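Local coordinates for protein PTS system glucose-specific EIIA component (Mycoplasma capricolum, PDB 2GPR) that carries phosphoryl groups in the sugar phosphotransferase system, accepting them from phospho-HPr on a histidine and passing them to the EIIB domain during glucose uptake, at residues A[84-89]-A[113-118]; A[40-45]-A[120-125]; A[50-55]-A[100-105]. All blocks are in the same frame, centred on the assembly; numbering follows the deposited sequence.

Interaction 1: A[84-89]-A[113-118]; sequences VSLDGN and KSVAKK
Leu86 reaches from the loop to helix 112-118 and sets one methyl, CD1, against two residues of the helix. CD1 lies 4.0 Å from Val115 CG1 and 3.9 Å from Lys118 CB, and it also meets Lys118 CD, so the aliphatic part of the lysine serves as part of the apolar surface. With CG anti to the backbone N (chi1 177°), the side chain of Asn89 swings in nearer to the helix and crosses the extended Lys118 chain at about a right angle, close to its end. On the backbone side, Asn89 O lies 4.2 Å from Val115 CG2. The contact joins the loop between strands 74-78 and 91-93 to the short helix ahead of strand 124-130, toward the periphery of the EIIA domain. Leu86 lies about 7 Å, side chain to side chain, from His63, which by similarity is important for phospho-donor activity. Further out, the 3-10 turn that presents Leu86 is closed by a bond from Asp87 N to Val84 O of 3.2 Å, and Ser85 OG is bonded to Asp82 O. Gly88 hands its carbonyl oxygen to Lys62 NZ. At the helix, Val115 also packs on Thr83, and Ser114 N is bonded to Asp111 OD1.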
ATOM      1  N   VAL A  84      -5.942  13.208  -0.497  1.00 33.81           N
ATOM      2  CA  VAL A  84      -5.097  14.380  -0.760  1.00 28.72           C
ATOM      3  C   VAL A  84      -5.855  15.664  -0.362  1.00 26.80           C
ATOM      4  O   VAL A  84      -5.306  16.643   0.101  1.00 27.97           O
ATOM      5  CB  VAL A  84      -4.629  14.460  -2.210  1.00 27.51           C
ATOM      6  CG1 VAL A  84      -5.768  14.950  -3.083  1.00 27.19           C
ATOM      7  CG2 VAL A  84      -3.462  15.442  -2.332  1.00 27.70           C
ATOM      8  N   SER A  85      -7.149  15.606  -0.541  1.00 26.57           N
ATOM      9  CA  SER A  85      -8.077  16.648  -0.216  1.00 27.64           C
ATOM     10  C   SER A  85      -8.029  17.081   1.236  1.00 29.94           C
ATOM     11  O   SER A  85      -8.443  18.184   1.555  1.00 31.90           O
ATOM     12  CB  SER A  85      -9.427  16.053  -0.337  1.00 26.87           C
ATOM     13  OG  SER A  85      -9.546  15.065   0.684  1.00 26.56           O
ATOM     14  N   LEU A  86      -7.652  16.170   2.121  1.00 29.86           N
ATOM     15  CA  LEU A  86      -7.666  16.415   3.564  1.00 28.13           C
ATOM     16  C   LEU A  86      -6.529  17.277   4.045  1.00 29.48           C
ATOM     17  O   LEU A  86      -6.467  17.677   5.212  1.00 27.01           O
ATOM     18  CB  LEU A  86      -7.766  15.102   4.395  1.00 23.69           C
ATOM     19  CG  LEU A  86      -8.909  14.269   3.966  1.00 19.83           C
ATOM     20  CD1 LEU A  86      -9.442  13.569   5.178  1.00 23.69           C
ATOM     21  CD2 LEU A  86      -9.969  15.192   3.449  1.00 17.80           C
ATOM     22  N   ASP A  87      -5.611  17.530   3.124  1.00 33.85           N
ATOM     23  CA  ASP A  87      -4.406  18.297   3.406  1.00 37.24           C
ATOM     24  C   ASP A  87      -3.614  17.720   4.642  1.00 37.57           C
ATOM     25  O   ASP A  87      -3.007  18.400   5.463  1.00 37.71           O
ATOM     26  CB  ASP A  87      -4.760  19.756   3.721  1.00 39.49           C
ATOM     27  CG  ASP A  87      -4.597  20.549   2.426  1.00 38.13           C
ATOM     28  OD1 ASP A  87      -3.472  20.496   1.785  1.00 45.08           O
ATOM     29  OD2 ASP A  87      -5.581  21.216   1.942  1.00 38.13           O
ATOM     30  N   GLY A  88      -3.637  16.402   4.778  1.00 35.50           N
ATOM     31  CA  GLY A  88      -2.913  15.757   5.861  1.00 33.15           C
ATOM     32  C   GLY A  88      -3.620  15.697   7.223  1.00 29.39           C
ATOM     33  O   GLY A  88      -2.958  15.551   8.255  1.00 26.84           O
ATOM     34  N   ASN A  89      -4.930  15.757   7.233  1.00 29.17           N
ATOM     35  CA  ASN A  89      -5.634  15.761   8.499  1.00 33.67           C
ATOM     36  C   ASN A  89      -6.199  14.413   8.919  1.00 36.67           C
ATOM     37  O   ASN A  89      -7.099  13.860   8.294  1.00 39.09           O
ATOM     38  CB  ASN A  89      -6.657  16.893   8.574  1.00 36.43           C
ATOM     39  CG  ASN A  89      -7.468  16.906   9.839  1.00 41.45           C
ATOM     40  OD1 ASN A  89      -7.020  16.450  10.930  1.00 43.64           O
ATOM     41  ND2 ASN A  89      -8.733  17.308   9.673  1.00 41.70           N
ATOM     42  N   LYS A 113     -11.749   6.651  11.708  1.00 40.13           N
ATOM     43  CA  LYS A 113     -13.111   7.112  11.987  1.00 42.16           C
ATOM     44  C   LYS A 113     -13.362   8.466  11.400  1.00 43.19           C
ATOM     45  O   LYS A 113     -14.398   8.695  10.809  1.00 46.27           O
ATOM     46  CB  LYS A 113     -13.505   7.153  13.439  1.00 45.64           C
ATOM     47  CG  LYS A 113     -14.832   7.895  13.666  1.00 48.80           C
ATOM     48  CD  LYS A 113     -15.319   7.883  15.129  1.00 51.69           C
ATOM     49  CE  LYS A 113     -16.531   8.773  15.394  1.00 53.10           C
ATOM     50  NZ  LYS A 113     -17.815   8.234  14.888  1.00 53.16           N
ATOM     51  N   SER A 114     -12.431   9.379  11.573  1.00 40.94           N
ATOM     52  CA  SER A 114     -12.653  10.688  11.010  1.00 39.99           C
ATOM     53  C   SER A 114     -12.616  10.662   9.508  1.00 37.50           C
ATOM     54  O   SER A 114     -13.598  10.967   8.844  1.00 38.08           O
ATOM     55  CB  SER A 114     -11.691  11.688  11.578  1.00 43.20           C
ATOM     56  OG  SER A 114     -11.591  11.459  12.978  1.00 43.59           O
ATOM     57  N   VAL A 115     -11.478  10.262   8.987  1.00 35.79           N
ATOM     58  CA  VAL A 115     -11.261  10.186   7.551  1.00 32.74           C
ATOM     59  C   VAL A 115     -12.376   9.536   6.787  1.00 38.94           C
ATOM     60  O   VAL A 115     -12.729   9.973   5.696  1.00 39.09           O
ATOM     61  CB  VAL A 115      -9.988   9.465   7.261  1.00 23.41           C
ATOM     62  CG1 VAL A 115      -9.680   9.625   5.806  1.00 21.49           C
ATOM     63  CG2 VAL A 115      -8.891  10.088   8.089  1.00 23.17           C
ATOM     64  N   ALA A 116     -12.909   8.474   7.363  1.00 46.40           N
ATOM     65  CA  ALA A 116     -13.964   7.679   6.750  1.00 52.22           C
ATOM     66  C   ALA A 116     -15.207   8.493   6.314  1.00 57.67           C
ATOM     67  O   ALA A 116     -15.947   8.108   5.385  1.00 59.21           O
ATOM     68  CB  ALA A 116     -14.315   6.501   7.653  1.00 52.38           C
ATOM     69  N   LYS A 117     -15.448   9.628   6.996  1.00 60.41           N
ATOM     70  CA  LYS A 117     -16.598  10.484   6.679  1.00 61.70           C
ATOM     71  C   LYS A 117     -16.264  11.546   5.651  1.00 61.34           C
ATOM     72  O   LYS A 117     -17.077  11.895   4.775  1.00 62.47           O
ATOM     73  CB  LYS A 117     -17.282  11.071   7.906  1.00 62.11           C
ATOM     74  CG  LYS A 117     -16.337  11.499   9.021  1.00 62.60           C
ATOM     75  CD  LYS A 117     -15.873  12.941   8.872  1.00 63.60           C
ATOM     76  CE  LYS A 117     -15.867  13.740  10.181  1.00 62.25           C
ATOM     77  NZ  LYS A 117     -16.298  15.151  10.011  1.00 59.89           N
ATOM     78  N   LYS A 118     -15.027  12.020   5.738  1.00 58.33           N
ATOM     79  CA  LYS A 118     -14.524  13.029   4.841  1.00 54.23           C
ATOM     80  C   LYS A 118     -14.304  12.550   3.382  1.00 51.56           C
ATOM     81  O   LYS A 118     -14.376  13.326   2.431  1.00 50.29           O
ATOM     82  CB  LYS A 118     -13.301  13.693   5.436  1.00 53.48           C
ATOM     83  CG  LYS A 118     -13.671  14.509   6.660  1.00 54.28           C
ATOM     84  CD  LYS A 118     -12.458  15.081   7.370  1.00 56.65           C
ATOM     85  CE  LYS A 118     -12.739  15.557   8.789  1.00 58.48           C
ATOM     86  NZ  LYS A 118     -11.503  15.948   9.493  1.00 60.05           N
TER

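Interaction 2: A[40-45]-A[120-125]; sequences INPKSN and PSIKSP
The ring of Pro42 and the end of Ile122 meet obliquely, Pro42 CG lying 3.3 Å from Ile122 CD1, with the ring carbon CD close behind. Ile122 holds CG1 between its backbone N and carbonyl carbon (chi1 62°), and from there CD1 extends to the proline. Pro42 CG also lies 3.1 Å from Ile122 O, and CD is near that oxygen too. Leu112 of helix 112-118 touches both side chains, and Phe47 packs on Pro42. A different pairing is made by Asn41 and Lys123: the amide lies obliquely against the aliphatic chain, ND2 3.5 Å from Lys123 CG, while the ammonium group continues past it to the carbonyl O of Glu23. Ile40 CG2 lies alongside Ser124 CB on one face of the sheet. These pairs sit where strands 36-42 and 124-130, antiparallel neighbours in the large sheet of the EIIA fold, come together. Ser124 N donates to Ile40 O over 2.7 Å; the return bond from Ile40 N to Ser124 O is weak. Ile40 O also receives a CA-H...O contact from Lys123. Ahead of the strand, Ser121 OG accepts from Lys123 N at 3.1 Å, an ST turn. Ser124 OG donates to Ile122 O from above the carbonyl plane and is also bonded to Gly80 N; its side chain is about 6 Å from that of His78, by similarity the histidine that takes the phosphoryl group.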
ATOM      1  N   ILE A  40      -7.053  -2.914   0.281  1.00 23.24           N
ATOM      2  CA  ILE A  40      -7.265  -3.345   1.576  1.00 27.48           C
ATOM      3  C   ILE A  40      -8.309  -2.516   2.250  1.00 32.25           C
ATOM      4  O   ILE A  40      -8.379  -1.296   2.082  1.00 29.90           O
ATOM      5  CB  ILE A  40      -5.943  -3.523   2.391  1.00 30.49           C
ATOM      6  CG1 ILE A  40      -6.145  -4.475   3.601  1.00 34.71           C
ATOM      7  CG2 ILE A  40      -5.306  -2.205   2.866  1.00 28.12           C
ATOM      8  CD1 ILE A  40      -4.835  -4.880   4.304  1.00 35.78           C
ATOM      9  N   ASN A  41      -9.193  -3.264   2.938  1.00 38.34           N
ATOM     10  CA  ASN A  41     -10.209  -2.747   3.819  1.00 36.68           C
ATOM     11  C   ASN A  41      -9.579  -2.696   5.208  1.00 33.03           C
ATOM     12  O   ASN A  41      -9.526  -3.735   5.936  1.00 33.98           O
ATOM     13  CB  ASN A  41     -11.452  -3.608   3.834  1.00 37.92           C
ATOM     14  CG  ASN A  41     -12.600  -2.729   3.574  1.00 41.55           C
ATOM     15  OD1 ASN A  41     -12.675  -1.635   4.150  1.00 42.91           O
ATOM     16  ND2 ASN A  41     -13.329  -3.059   2.512  1.00 44.32           N
ATOM     17  N   PRO A  42      -9.025  -1.506   5.528  1.00 28.60           N
ATOM     18  CA  PRO A  42      -8.362  -1.302   6.779  1.00 29.22           C
ATOM     19  C   PRO A  42      -9.286  -1.530   7.975  1.00 29.17           C
ATOM     20  O   PRO A  42     -10.316  -0.889   8.130  1.00 26.89           O
ATOM     21  CB  PRO A  42      -7.845   0.147   6.804  1.00 30.06           C
ATOM     22  CG  PRO A  42      -8.472   0.849   5.617  1.00 30.25           C
ATOM     23  CD  PRO A  42      -9.202  -0.217   4.812  1.00 29.38           C
ATOM     24  N   LYS A  43      -8.877  -2.465   8.803  1.00 31.42           N
ATOM     25  CA  LYS A  43      -9.533  -2.753  10.034  1.00 33.74           C
ATOM     26  C   LYS A  43      -8.841  -1.977  11.101  1.00 36.17           C
ATOM     27  O   LYS A  43      -9.502  -1.509  12.029  1.00 41.60           O
ATOM     28  CB  LYS A  43      -9.472  -4.202  10.421  1.00 35.36           C
ATOM     29  CG  LYS A  43     -10.345  -5.091   9.579  1.00 39.59           C
ATOM     30  CD  LYS A  43     -10.323  -6.505  10.133  1.00 44.62           C
ATOM     31  CE  LYS A  43     -10.894  -7.545   9.184  1.00 45.86           C
ATOM     32  NZ  LYS A  43     -12.363  -7.554   9.196  1.00 45.19           N
ATOM     33  N   SER A  44      -7.494  -1.904  10.997  1.00 34.19           N
ATOM     34  CA  SER A  44      -6.641  -1.174  11.960  1.00 34.81           C
ATOM     35  C   SER A  44      -6.265   0.242  11.495  1.00 32.04           C
ATOM     36  O   SER A  44      -6.611   0.654  10.420  1.00 31.98           O
ATOM     37  CB  SER A  44      -5.429  -1.960  12.461  1.00 37.64           C
ATOM     38  OG  SER A  44      -4.478  -2.122  11.422  1.00 42.07           O
ATOM     39  N   ASN A  45      -5.562   0.998  12.319  1.00 29.94           N
ATOM     40  CA  ASN A  45      -5.228   2.339  11.928  1.00 31.41           C
ATOM     41  C   ASN A  45      -3.841   2.482  11.399  1.00 32.82           C
ATOM     42  O   ASN A  45      -3.576   3.288  10.477  1.00 35.75           O
ATOM     43  CB  ASN A  45      -5.416   3.285  13.090  1.00 33.51           C
ATOM     44  CG  ASN A  45      -6.671   2.919  13.821  1.00 36.23           C
ATOM     45  OD1 ASN A  45      -6.591   2.091  14.747  1.00 41.89           O
ATOM     46  ND2 ASN A  45      -7.842   3.321  13.273  1.00 31.55           N
ATOM     47  N   PRO A 120     -14.578   9.481   0.030  1.00 38.39           N
ATOM     48  CA  PRO A 120     -15.376   8.491  -0.630  1.00 35.44           C
ATOM     49  C   PRO A 120     -15.125   7.087  -0.135  1.00 32.24           C
ATOM     50  O   PRO A 120     -16.052   6.299  -0.054  1.00 30.08           O
ATOM     51  CB  PRO A 120     -15.079   8.600  -2.139  1.00 36.09           C
ATOM     52  CG  PRO A 120     -14.215   9.828  -2.348  1.00 36.23           C
ATOM     53  CD  PRO A 120     -13.851  10.347  -0.958  1.00 38.32           C
ATOM     54  N   SER A 121     -13.878   6.766   0.190  1.00 33.81           N
ATOM     55  CA  SER A 121     -13.589   5.416   0.654  1.00 35.21           C
ATOM     56  C   SER A 121     -12.266   5.301   1.384  1.00 36.12           C
ATOM     57  O   SER A 121     -11.311   5.956   0.999  1.00 39.47           O
ATOM     58  CB  SER A 121     -13.604   4.447  -0.514  1.00 35.30           C
ATOM     59  OG  SER A 121     -13.348   3.150  -0.040  1.00 36.57           O
ATOM     60  N   ILE A 122     -12.201   4.449   2.440  1.00 32.30           N
ATOM     61  CA  ILE A 122     -10.936   4.187   3.135  1.00 26.43           C
ATOM     62  C   ILE A 122     -10.249   2.917   2.614  1.00 23.67           C
ATOM     63  O   ILE A 122      -9.175   2.536   3.069  1.00 23.89           O
ATOM     64  CB  ILE A 122     -10.934   4.247   4.653  1.00 24.49           C
ATOM     65  CG1 ILE A 122     -11.860   3.203   5.251  1.00 25.84           C
ATOM     66  CG2 ILE A 122     -11.229   5.627   5.194  1.00 24.81           C
ATOM     67  CD1 ILE A 122     -11.202   2.473   6.413  1.00 28.01           C
ATOM     68  N   LYS A 123     -10.895   2.252   1.687  1.00 20.45           N
ATOM     69  CA  LYS A 123     -10.302   1.108   1.077  1.00 21.96           C
ATOM     70  C   LYS A 123      -9.008   1.610   0.462  1.00 22.69           C
ATOM     71  O   LYS A 123      -9.049   2.601  -0.241  1.00 24.04           O
ATOM     72  CB  LYS A 123     -11.235   0.601   0.015  1.00 23.25           C
ATOM     73  CG  LYS A 123     -12.352  -0.283   0.559  1.00 24.73           C
ATOM     74  CD  LYS A 123     -13.189  -0.799  -0.609  1.00 25.82           C
ATOM     75  CE  LYS A 123     -14.671  -0.877  -0.318  1.00 25.61           C
ATOM     76  NZ  LYS A 123     -15.475  -1.094  -1.539  1.00 27.04           N
ATOM     77  N   SER A 124      -7.873   1.026   0.867  1.00 22.90           N
ATOM     78  CA  SER A 124      -6.547   1.482   0.487  1.00 23.97           C
ATOM     79  C   SER A 124      -5.844   0.656  -0.565  1.00 23.00           C
ATOM     80  O   SER A 124      -5.532  -0.488  -0.328  1.00 22.71           O
ATOM     81  CB  SER A 124      -5.678   1.618   1.715  1.00 26.51           C
ATOM     82  OG  SER A 124      -6.273   2.546   2.638  1.00 28.33           O
ATOM     83  N   PRO A 125      -5.492   1.290  -1.689  1.00 20.51           N
ATOM     84  CA  PRO A 125      -4.854   0.564  -2.753  1.00 19.87           C
ATOM     85  C   PRO A 125      -3.352   0.351  -2.631  1.00 21.29           C
ATOM     86  O   PRO A 125      -2.587   1.214  -2.173  1.00 21.12           O
ATOM     87  CB  PRO A 125      -5.237   1.264  -4.040  1.00 20.72           C
ATOM     88  CG  PRO A 125      -6.285   2.308  -3.696  1.00 19.64           C
ATOM     89  CD  PRO A 125      -6.352   2.394  -2.192  1.00 18.52           C
TER

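Interaction 3: A[50-55]-A[100-105]; sequences PVSGKL and EVNAGD
Strand 100-101 forms an outer edge of the large antiparallel sheet of the EIIA fold, pairing with strand 53-57, and a type II beta turn from Asn102 to Asp105 follows it. Gly53 and Val101 make the hydrogen-bonded pair: Val101 N donates to Gly53 O over 2.8 Å, and Gly53 N returns a bond to Val101 O at 3.1 Å. Both carbonyls carry a further CA-H...O contact, Gly53 O from Glu100 CA and Val101 O from Ser52 CA. Val101 turns its CG2 methyl back against the strand, 3.5 Å from Gly53 O, while its side chain packs on Val95 and Ile67. Next along the ladder, Lys54 and Glu100 form the non-hydrogen-bonded pair; their chains cross at about a right angle, touching through CG of each at 4.1 Å. Beyond Gly53 a serine side chain takes over the bonding. Ser52 OG, set beside its own backbone N (chi1 -50°), accepts from Ala103 N at 2.8 Å with an N-H...O angle of 162°, which ties the start of the turn to the neighbouring segment. Ala103 points its methyl at the backbone of Val51, CB lying 3.3 Å from Val51 C, while the Val51 side chain packs on Ile67, Ile75 and Val10. Gly104, with phi 93°, occupies the third position of the turn, and Asp105 N closes it by donating to Asn102 O. The carboxylate of Asp105 folds back over the same turn: Asn102 N approaches its OD2 from above the carboxylate plane, at 2.6 Å.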
ATOM      1  N   PRO A  50       4.857  -2.478   3.339  1.00 22.37           N
ATOM      2  CA  PRO A  50       4.620  -3.778   2.700  1.00 23.40           C
ATOM      3  C   PRO A  50       5.878  -4.492   2.262  1.00 25.57           C
ATOM      4  O   PRO A  50       5.879  -5.684   2.065  1.00 29.44           O
ATOM      5  CB  PRO A  50       3.808  -3.460   1.454  1.00 25.16           C
ATOM      6  CG  PRO A  50       3.523  -1.935   1.436  1.00 25.55           C
ATOM      7  CD  PRO A  50       4.104  -1.354   2.705  1.00 23.44           C
ATOM      8  N   VAL A  51       6.934  -3.726   2.048  1.00 25.89           N
ATOM      9  CA  VAL A  51       8.257  -4.200   1.651  1.00 24.91           C
ATOM     10  C   VAL A  51       9.341  -3.267   2.185  1.00 23.29           C
ATOM     11  O   VAL A  51       9.108  -2.226   2.855  1.00 22.61           O
ATOM     12  CB  VAL A  51       8.420  -4.345   0.141  1.00 27.30           C
ATOM     13  CG1 VAL A  51       7.348  -5.251  -0.446  1.00 23.80           C
ATOM     14  CG2 VAL A  51       8.351  -2.949  -0.488  1.00 32.55           C
ATOM     15  N   SER A  52      10.551  -3.623   1.882  1.00 23.26           N
ATOM     16  CA  SER A  52      11.643  -2.788   2.259  1.00 22.69           C
ATOM     17  C   SER A  52      12.139  -2.031   1.048  1.00 20.20           C
ATOM     18  O   SER A  52      12.173  -2.556  -0.060  1.00 19.41           O
ATOM     19  CB  SER A  52      12.710  -3.592   2.907  1.00 25.40           C
ATOM     20  OG  SER A  52      12.070  -4.368   3.892  1.00 29.26           O
ATOM     21  N   GLY A  53      12.469  -0.763   1.245  1.00 20.24           N
ATOM     22  CA  GLY A  53      12.949   0.068   0.139  1.00 19.21           C
ATOM     23  C   GLY A  53      13.056   1.496   0.582  1.00 20.36           C
ATOM     24  O   GLY A  53      13.119   1.750   1.786  1.00 25.71           O
ATOM     25  N   LYS A  54      13.062   2.407  -0.376  1.00 20.05           N
ATOM     26  CA  LYS A  54      13.150   3.833  -0.116  1.00 22.57           C
ATOM     27  C   LYS A  54      11.835   4.539  -0.318  1.00 20.91           C
ATOM     28  O   LYS A  54      11.147   4.373  -1.348  1.00 16.50           O
ATOM     29  CB  LYS A  54      14.127   4.460  -1.056  1.00 29.44           C
ATOM     30  CG  LYS A  54      15.035   5.419  -0.342  1.00 36.83           C
ATOM     31  CD  LYS A  54      15.408   6.582  -1.215  1.00 43.11           C
ATOM     32  CE  LYS A  54      16.014   6.159  -2.528  1.00 49.16           C
ATOM     33  NZ  LYS A  54      16.586   7.335  -3.196  1.00 52.89           N
ATOM     34  N   LEU A  55      11.483   5.349   0.663  1.00 23.70           N
ATOM     35  CA  LEU A  55      10.263   6.129   0.565  1.00 27.37           C
ATOM     36  C   LEU A  55      10.549   7.209  -0.479  1.00 30.53           C
ATOM     37  O   LEU A  55      10.903   8.359  -0.163  1.00 30.84           O
ATOM     38  CB  LEU A  55       9.964   6.810   1.914  1.00 29.05           C
ATOM     39  CG  LEU A  55       8.540   6.711   2.448  1.00 32.37           C
ATOM     40  CD1 LEU A  55       8.422   7.491   3.756  1.00 34.33           C
ATOM     41  CD2 LEU A  55       7.545   7.291   1.481  1.00 34.22           C
ATOM     42  N   GLU A 100      14.708   5.280   4.096  1.00 23.80           N
ATOM     43  CA  GLU A 100      14.666   3.918   3.782  1.00 24.74           C
ATOM     44  C   GLU A 100      13.822   3.229   4.895  1.00 23.84           C
ATOM     45  O   GLU A 100      13.824   3.657   6.071  1.00 25.36           O
ATOM     46  CB  GLU A 100      16.049   3.284   3.783  1.00 23.47           C
ATOM     47  CG  GLU A 100      16.511   2.802   2.407  1.00 32.83           C
ATOM     48  CD  GLU A 100      17.557   1.688   2.485  1.00 36.76           C
ATOM     49  OE1 GLU A 100      17.191   0.475   2.717  1.00 42.45           O
ATOM     50  OE2 GLU A 100      18.806   1.966   2.321  1.00 41.06           O
ATOM     51  N   VAL A 101      12.949   2.286   4.503  1.00 30.32           N
ATOM     52  CA  VAL A 101      12.103   1.622   5.464  1.00 30.29           C
ATOM     53  C   VAL A 101      12.253   0.133   5.356  1.00 29.38           C
ATOM     54  O   VAL A 101      12.666  -0.374   4.330  1.00 28.65           O
ATOM     55  CB  VAL A 101      10.640   1.972   5.313  1.00 31.10           C
ATOM     56  CG1 VAL A 101      10.326   3.323   5.944  1.00 31.76           C
ATOM     57  CG2 VAL A 101      10.243   1.948   3.832  1.00 29.22           C
ATOM     58  N   ASN A 102      11.845  -0.552   6.430  1.00 31.10           N
ATOM     59  CA  ASN A 102      11.830  -2.023   6.475  1.00 32.81           C
ATOM     60  C   ASN A 102      10.394  -2.502   6.480  1.00 28.28           C
ATOM     61  O   ASN A 102       9.525  -1.885   7.142  1.00 27.74           O
ATOM     62  CB  ASN A 102      12.608  -2.658   7.652  1.00 37.62           C
ATOM     63  CG  ASN A 102      14.124  -2.620   7.492  1.00 43.65           C
ATOM     64  OD1 ASN A 102      14.868  -2.426   8.467  1.00 47.68           O
ATOM     65  ND2 ASN A 102      14.599  -2.826   6.264  1.00 45.80           N
ATOM     66  N   ALA A 103      10.131  -3.550   5.703  1.00 22.90           N
ATOM     67  CA  ALA A 103       8.787  -4.049   5.610  1.00 20.57           C
ATOM     68  C   ALA A 103       8.261  -4.360   6.971  1.00 22.40           C
ATOM     69  O   ALA A 103       8.939  -4.959   7.784  1.00 25.23           O
ATOM     70  CB  ALA A 103       8.728  -5.242   4.700  1.00 21.69           C
ATOM     71  N   GLY A 104       7.062  -3.911   7.229  1.00 23.47           N
ATOM     72  CA  GLY A 104       6.485  -4.025   8.553  1.00 22.85           C
ATOM     73  C   GLY A 104       6.748  -2.763   9.425  1.00 21.48           C
ATOM     74  O   GLY A 104       6.253  -2.650  10.532  1.00 20.33           O
ATOM     75  N   ASP A 105       7.563  -1.802   8.944  1.00 21.73           N
ATOM     76  CA  ASP A 105       7.760  -0.557   9.723  1.00 20.92           C
ATOM     77  C   ASP A 105       6.490   0.253   9.636  1.00 22.19           C
ATOM     78  O   ASP A 105       5.728   0.104   8.696  1.00 23.97           O
ATOM     79  CB  ASP A 105       8.876   0.351   9.237  1.00 21.07           C
ATOM     80  CG  ASP A 105      10.217  -0.176   9.523  1.00 23.49           C
ATOM     81  OD1 ASP A 105      10.212  -1.072  10.464  1.00 25.24           O
ATOM     82  OD2 ASP A 105      11.181   0.146   8.886  1.00 25.38           O
TER

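How the interactions relate
Interactions 2 and 3 belong to the same large antiparallel sheet but lie on opposite sides of the chain's centre, their centres 19 Å apart: interaction 3 is at the edge strand 100-101, interaction 2 further across, where strands 36-42 and 124-130 pair. Interaction 1 lies off the sheet, its centre 12 Å from that of interaction 2, and touches it where Ala116 CA packs 3.8 Å from Ile122 CG2, as helix 112-118 leads into strand 124-130. Along the chain, interaction 2 spans both others, while interactions 1 and 3 alternate without touching. Interactions 1 and 2 bring Leu86 near His63, probably important for donor activity, and Ser124 near His78, probably the phosphoryl carrier.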